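Local coordinates for Wnt inhibitor of Dorsal protein (PDB 4KRR) that probably acts as a secreted Wnt-family ligand of frizzled receptors, represented here by its N-terminal domain and linker, at residues V154-P157 with Q163-L166; P46-P51 with H117-V122. All blocks are in the same frame, centred on the assembly; numbering follows the deposited sequence.

Contact 1. Residues V154-P157 with Q163-L166; sequences VLKP and QDLL
K156 and D164 form a surface salt bridge between the end of the 130-136/149-155 β-hairpin and helix 158-170, within the helical N-terminal domain of a Wnt. The evidence is a single close approach: K156 NZ donates to D164 OD2 at 2.8 Å, whereas NZ lies 4.4 Å from OD1 of D164, so the lysine engages OD2 alone of the two oxygens. The two side chains come from opposite directions, bridging backbones whose CA atoms, K156 to D164, are 11.2 Å apart. The lysine chain leaves with CG beside its own N, then bends at chi3 (-58°), which turns the ammonium group toward the helix. An alanine here would leave OD2 of D164 without its ammonium partner, and the carboxylate would probably turn more freely.

Further out, P157 sits at the N-cap of the helix, directly after the lysine. K156 O accepts a hydrogen bond from H68 NE2, and the backbone of K156 is hydrogen-bonded to that of S129, which fixes the root of the lysine. On the helix side, D164 also touches L125, while the buried L165 packs on I61 and A64. At the bridge itself, NZ meets OD2 nearly end-on, in line with its C-O bond.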
loop_
_atom_site.group_PDB
_atom_site.type_symbol
_atom_site.label_atom_id
_atom_site.label_comp_id
_atom_site.label_asym_id
_atom_site.label_seq_id
_atom_site.Cartn_x
_atom_site.Cartn_y
_atom_site.Cartn_z
ATOM N N VAL A 154 8.014 2.195 -13.376
ATOM C CA VAL A 154 8.281 1.795 -11.998
ATOM C C VAL A 154 7.343 2.521 -11.042
ATOM O O VAL A 154 6.841 3.601 -11.355
ATOM C CB VAL A 154 9.740 2.090 -11.582
ATOM C CG1 VAL A 154 10.712 1.228 -12.373
ATOM C CG2 VAL A 154 10.056 3.567 -11.755
ATOM N N LEU A 155 7.100 1.919 -9.882
ATOM C CA LEU A 155 6.285 2.552 -8.853
ATOM C C LEU A 155 7.024 3.742 -8.254
ATOM O O LEU A 155 8.247 3.707 -8.109
ATOM C CB LEU A 155 5.942 1.554 -7.746
ATOM C CG LEU A 155 4.864 0.509 -8.038
ATOM C CD1 LEU A 155 4.717 -0.447 -6.866
ATOM C CD2 LEU A 155 3.540 1.188 -8.341
ATOM N N LYS A 156 6.277 4.790 -7.906
ATOM C CA LYS A 156 6.843 5.954 -7.228
ATOM C C LYS A 156 7.550 5.518 -5.954
ATOM O O LYS A 156 7.269 4.440 -5.428
ATOM C CB LYS A 156 5.742 6.951 -6.852
ATOM C CG LYS A 156 4.974 7.543 -8.010
ATOM C CD LYS A 156 3.988 8.594 -7.522
ATOM C CE LYS A 156 3.004 8.013 -6.518
ATOM N NZ LYS A 156 1.999 9.021 -6.079
ATOM N N PRO A 157 8.476 6.353 -5.452
ATOM C CA PRO A 157 9.026 6.106 -4.116
ATOM C C PRO A 157 7.892 6.016 -3.100
ATOM O O PRO A 157 6.890 6.722 -3.234
ATOM C CB PRO A 157 9.899 7.341 -3.855
ATOM C CG PRO A 157 9.541 8.332 -4.935
ATOM C CD PRO A 157 9.103 7.515 -6.100
ATOM N N GLN A 163 2.125 9.696 1.262
ATOM C CA GLN A 163 1.483 11.004 1.350
ATOM C C GLN A 163 0.073 10.959 0.770
ATOM O O GLN A 163 -0.845 11.586 1.303
ATOM C CB GLN A 163 2.320 12.077 0.647
ATOM C CG GLN A 163 1.678 13.460 0.647
ATOM C CD GLN A 163 1.253 13.912 2.036
ATOM O OE1 GLN A 163 2.019 13.817 2.996
ATOM N NE2 GLN A 163 0.021 14.399 2.148
ATOM N N ASP A 164 -0.097 10.215 -0.319
ATOM C CA ASP A 164 -1.416 10.035 -0.921
ATOM C C ASP A 164 -2.366 9.354 0.057
ATOM O O ASP A 164 -3.525 9.746 0.185
ATOM C CB ASP A 164 -1.321 9.216 -2.211
ATOM C CG ASP A 164 -0.596 9.952 -3.322
ATOM O OD1 ASP A 164 -0.623 11.200 -3.326
ATOM O OD2 ASP A 164 -0.002 9.282 -4.193
ATOM N N LEU A 165 -1.867 8.335 0.747
ATOM C CA LEU A 165 -2.686 7.606 1.711
ATOM C C LEU A 165 -3.024 8.474 2.919
ATOM O O LEU A 165 -4.117 8.372 3.478
ATOM C CB LEU A 165 -1.993 6.315 2.148
ATOM C CG LEU A 165 -1.982 5.185 1.115
ATOM C CD1 LEU A 165 -1.137 4.023 1.604
ATOM C CD2 LEU A 165 -3.402 4.724 0.813
ATOM N N LEU A 166 -2.085 9.331 3.315
ATOM C CA LEU A 166 -2.329 10.289 4.390
ATOM C C LEU A 166 -3.459 11.235 3.997
ATOM O O LEU A 166 -4.323 11.561 4.812
ATOM C CB LEU A 166 -1.062 11.086 4.716
ATOM C CG LEU A 166 -1.202 12.077 5.876
ATOM C CD1 LEU A 166 -1.631 11.343 7.141
ATOM C CD2 LEU A 166 0.087 12.855 6.116
#

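Contact 2. Residues P46-P51 with H117-V122; sequences PEENSP and HNRRVV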
loop_
_atom_site.group_PDB
_atom_site.type_symbol
_atom_site.label_atom_id
_atom_site.label_comp_id
_atom_site.label_asym_id
_atom_site.label_seq_id
_atom_site.Cartn_x
_atom_site.Cartn_y
_atom_site.Cartn_z
ATOM N N PRO A 46 -6.023 -6.988 13.379
ATOM C CA PRO A 46 -6.728 -5.822 12.837
ATOM C C PRO A 46 -8.211 -5.821 13.177
ATOM O O PRO A 46 -8.837 -6.878 13.229
ATOM C CB PRO A 46 -6.523 -5.962 11.324
ATOM C CG PRO A 46 -6.327 -7.418 11.105
ATOM C CD PRO A 46 -5.602 -7.924 12.321
ATOM N N GLU A 47 -8.755 -4.636 13.424
ATOM C CA GLU A 47 -10.186 -4.483 13.639
ATOM C C GLU A 47 -10.890 -4.576 12.293
ATOM O O GLU A 47 -10.644 -3.763 11.402
ATOM C CB GLU A 47 -10.485 -3.137 14.297
ATOM C CG GLU A 47 -11.962 -2.814 14.391
ATOM C CD GLU A 47 -12.713 -3.792 15.264
ATOM O OE1 GLU A 47 -12.157 -4.206 16.304
ATOM O OE2 GLU A 47 -13.859 -4.146 14.907
ATOM N N GLU A 48 -11.760 -5.569 12.143
ATOM C CA GLU A 48 -12.391 -5.820 10.853
ATOM C C GLU A 48 -13.912 -5.711 10.901
ATOM O O GLU A 48 -14.575 -5.737 9.863
ATOM C CB GLU A 48 -11.962 -7.184 10.304
ATOM C CG GLU A 48 -10.471 -7.276 9.993
ATOM C CD GLU A 48 -10.072 -8.615 9.402
ATOM O OE1 GLU A 48 -10.654 -9.643 9.807
ATOM O OE2 GLU A 48 -9.177 -8.634 8.529
ATOM N N ASN A 49 -14.462 -5.581 12.101
ATOM C CA ASN A 49 -15.905 -5.437 12.251
ATOM C C ASN A 49 -16.344 -3.980 12.150
ATOM O O ASN A 49 -17.240 -3.645 11.378
ATOM C CB ASN A 49 -16.382 -6.054 13.567
ATOM C CG ASN A 49 -16.137 -7.548 13.628
ATOM O OD1 ASN A 49 -15.559 -8.056 14.589
ATOM N ND2 ASN A 49 -16.572 -8.261 12.595
ATOM N N SER A 50 -15.702 -3.116 12.925
ATOM C CA SER A 50 -16.031 -1.697 12.898
ATOM C C SER A 50 -14.776 -0.847 13.063
ATOM O O SER A 50 -14.550 -0.269 14.124
ATOM C CB SER A 50 -17.048 -1.366 13.994
ATOM O OG SER A 50 -17.430 -0.004 13.940
ATOM N N PRO A 51 -13.957 -0.764 12.005
ATOM C CA PRO A 51 -12.678 -0.053 12.087
ATOM C C PRO A 51 -12.854 1.456 12.175
ATOM O O PRO A 51 -13.750 2.016 11.536
ATOM C CB PRO A 51 -11.993 -0.423 10.771
ATOM C CG PRO A 51 -13.114 -0.684 9.832
ATOM C CD PRO A 51 -14.202 -1.309 10.656
ATOM N N HIS A 117 -13.633 -2.754 0.624
ATOM C CA HIS A 117 -13.637 -1.544 -0.186
ATOM C C HIS A 117 -12.285 -0.849 -0.140
ATOM O O HIS A 117 -11.780 -0.390 -1.164
ATOM C CB HIS A 117 -14.722 -0.579 0.288
ATOM C CG HIS A 117 -14.661 0.762 -0.373
ATOM N ND1 HIS A 117 -15.109 0.981 -1.657
ATOM C CD2 HIS A 117 -14.188 1.953 0.069
ATOM C CE1 HIS A 117 -14.924 2.250 -1.976
ATOM N NE2 HIS A 117 -14.368 2.861 -0.946
ATOM N N ASN A 118 -11.705 -0.777 1.053
ATOM C CA ASN A 118 -10.442 -0.073 1.241
ATOM C C ASN A 118 -9.277 -0.762 0.542
ATOM O O ASN A 118 -8.356 -0.105 0.068
ATOM C CB ASN A 118 -10.141 0.119 2.729
ATOM C CG ASN A 118 -11.081 1.114 3.387
ATOM O OD1 ASN A 118 -11.670 1.964 2.716
ATOM N ND2 ASN A 118 -11.225 1.015 4.704
ATOM N N ARG A 119 -9.318 -2.089 0.474
ATOM C CA ARG A 119 -8.284 -2.817 -0.245
ATOM C C ARG A 119 -8.357 -2.508 -1.738
ATOM O O ARG A 119 -7.330 -2.397 -2.409
ATOM C CB ARG A 119 -8.388 -4.319 0.016
ATOM C CG ARG A 119 -8.155 -4.690 1.469
ATOM C CD ARG A 119 -8.138 -6.189 1.666
ATOM N NE ARG A 119 -8.104 -6.548 3.080
ATOM C CZ ARG A 119 -8.069 -7.796 3.530
ATOM N NH1 ARG A 119 -8.059 -8.805 2.673
ATOM N NH2 ARG A 119 -8.043 -8.038 4.834
ATOM N N ARG A 120 -9.576 -2.352 -2.249
ATOM C CA ARG A 120 -9.771 -1.916 -3.629
ATOM C C ARG A 120 -9.252 -0.493 -3.835
ATOM O O ARG A 120 -8.685 -0.180 -4.880
ATOM C CB ARG A 120 -11.248 -2.001 -4.026
ATOM C CG ARG A 120 -11.745 -3.419 -4.261
ATOM C CD ARG A 120 -13.249 -3.456 -4.497
ATOM N NE ARG A 120 -13.663 -2.559 -5.572
ATOM C CZ ARG A 120 -13.675 -2.888 -6.860
ATOM N NH1 ARG A 120 -13.292 -4.098 -7.242
ATOM N NH2 ARG A 120 -14.070 -2.006 -7.769
ATOM N N VAL A 121 -9.449 0.361 -2.834
ATOM C CA VAL A 121 -8.977 1.742 -2.902
ATOM C C VAL A 121 -7.454 1.786 -2.987
ATOM O O VAL A 121 -6.889 2.476 -3.832
ATOM C CB VAL A 121 -9.442 2.565 -1.682
ATOM C CG1 VAL A 121 -8.792 3.949 -1.685
ATOM C CG2 VAL A 121 -10.959 2.682 -1.667
ATOM N N VAL A 122 -6.801 1.040 -2.102
ATOM C CA VAL A 122 -5.348 0.935 -2.102
ATOM C C VAL A 122 -4.844 0.320 -3.408
ATOM O O VAL A 122 -3.824 0.742 -3.953
ATOM C CB VAL A 122 -4.857 0.102 -0.903
ATOM C CG1 VAL A 122 -3.357 -0.143 -0.988
ATOM C CG2 VAL A 122 -5.220 0.800 0.400
#
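E48 and R119 link the loop between helices 36-44 and 53-75 to helix 113-127, across the surface of the helical bundle of the Wnt N-terminal domain. The pair is a long salt bridge, with E48 OE2 3.9 Å from R119 NH2, and the sole close approach between the two segments. OE2 lies near the guanidinium plane, at its edge, but the carboxylate is turned 47° from that plane. The angle CZ-NH2-OE2 in this pair is about 162°, so OE2 lies almost in line with the CZ-NH2 bond, beyond NH2, and not in a two-pronged, side-by-side pairing. R119 reaches it with a chain fully extended from CG to NE, and E48 with one extended beyond CG.

The loop is shaped from within by E47. Its OE2 accepts S50 N at 2.9 Å through the anti lone pair, in a nearly straight bond (170°), and takes a weak second bond from N49 N. S50 OG bonded to Q198 NE2, and the backbone of P51 bonded to M197 and Q198, tie the loop to the chain around strand 195-196. The helix is held to the same region by N118 OD1, which accepts V195 N, and by H117 NE2, bonded to S193 O; R119 itself touches M63 of helix 53-75.

At this separation the attraction is mainly electrostatic: the opposite charges probably steer the two ends toward each other, but without a hydrogen bond the pair is unlikely by itself to fix the rotation of the E48 carboxylate.

Overall arrangement
Both contacts are charge pairs on the surface of one helical domain, with centres 19 Å apart and nearest atoms about 4 Å apart without touching. Along the chain they follow in series, contact 2 closing before contact 1 opens. Two helices connect them. Helix 113-127 supplies one side of contact 2 and, through L125, backs D164 of contact 1; helix 53-75 lies under both, A60 meeting V122 while I61 and A64 meet L165. The bridges differ in kind, short and hydrogen-bonded in contact 1, long in contact 2. Neither includes a ligand of the sodium site at C74, I79 and C82. Separate glycerols, probably from crystallisation, lie about 4 Å from the D164 and R119 side chains.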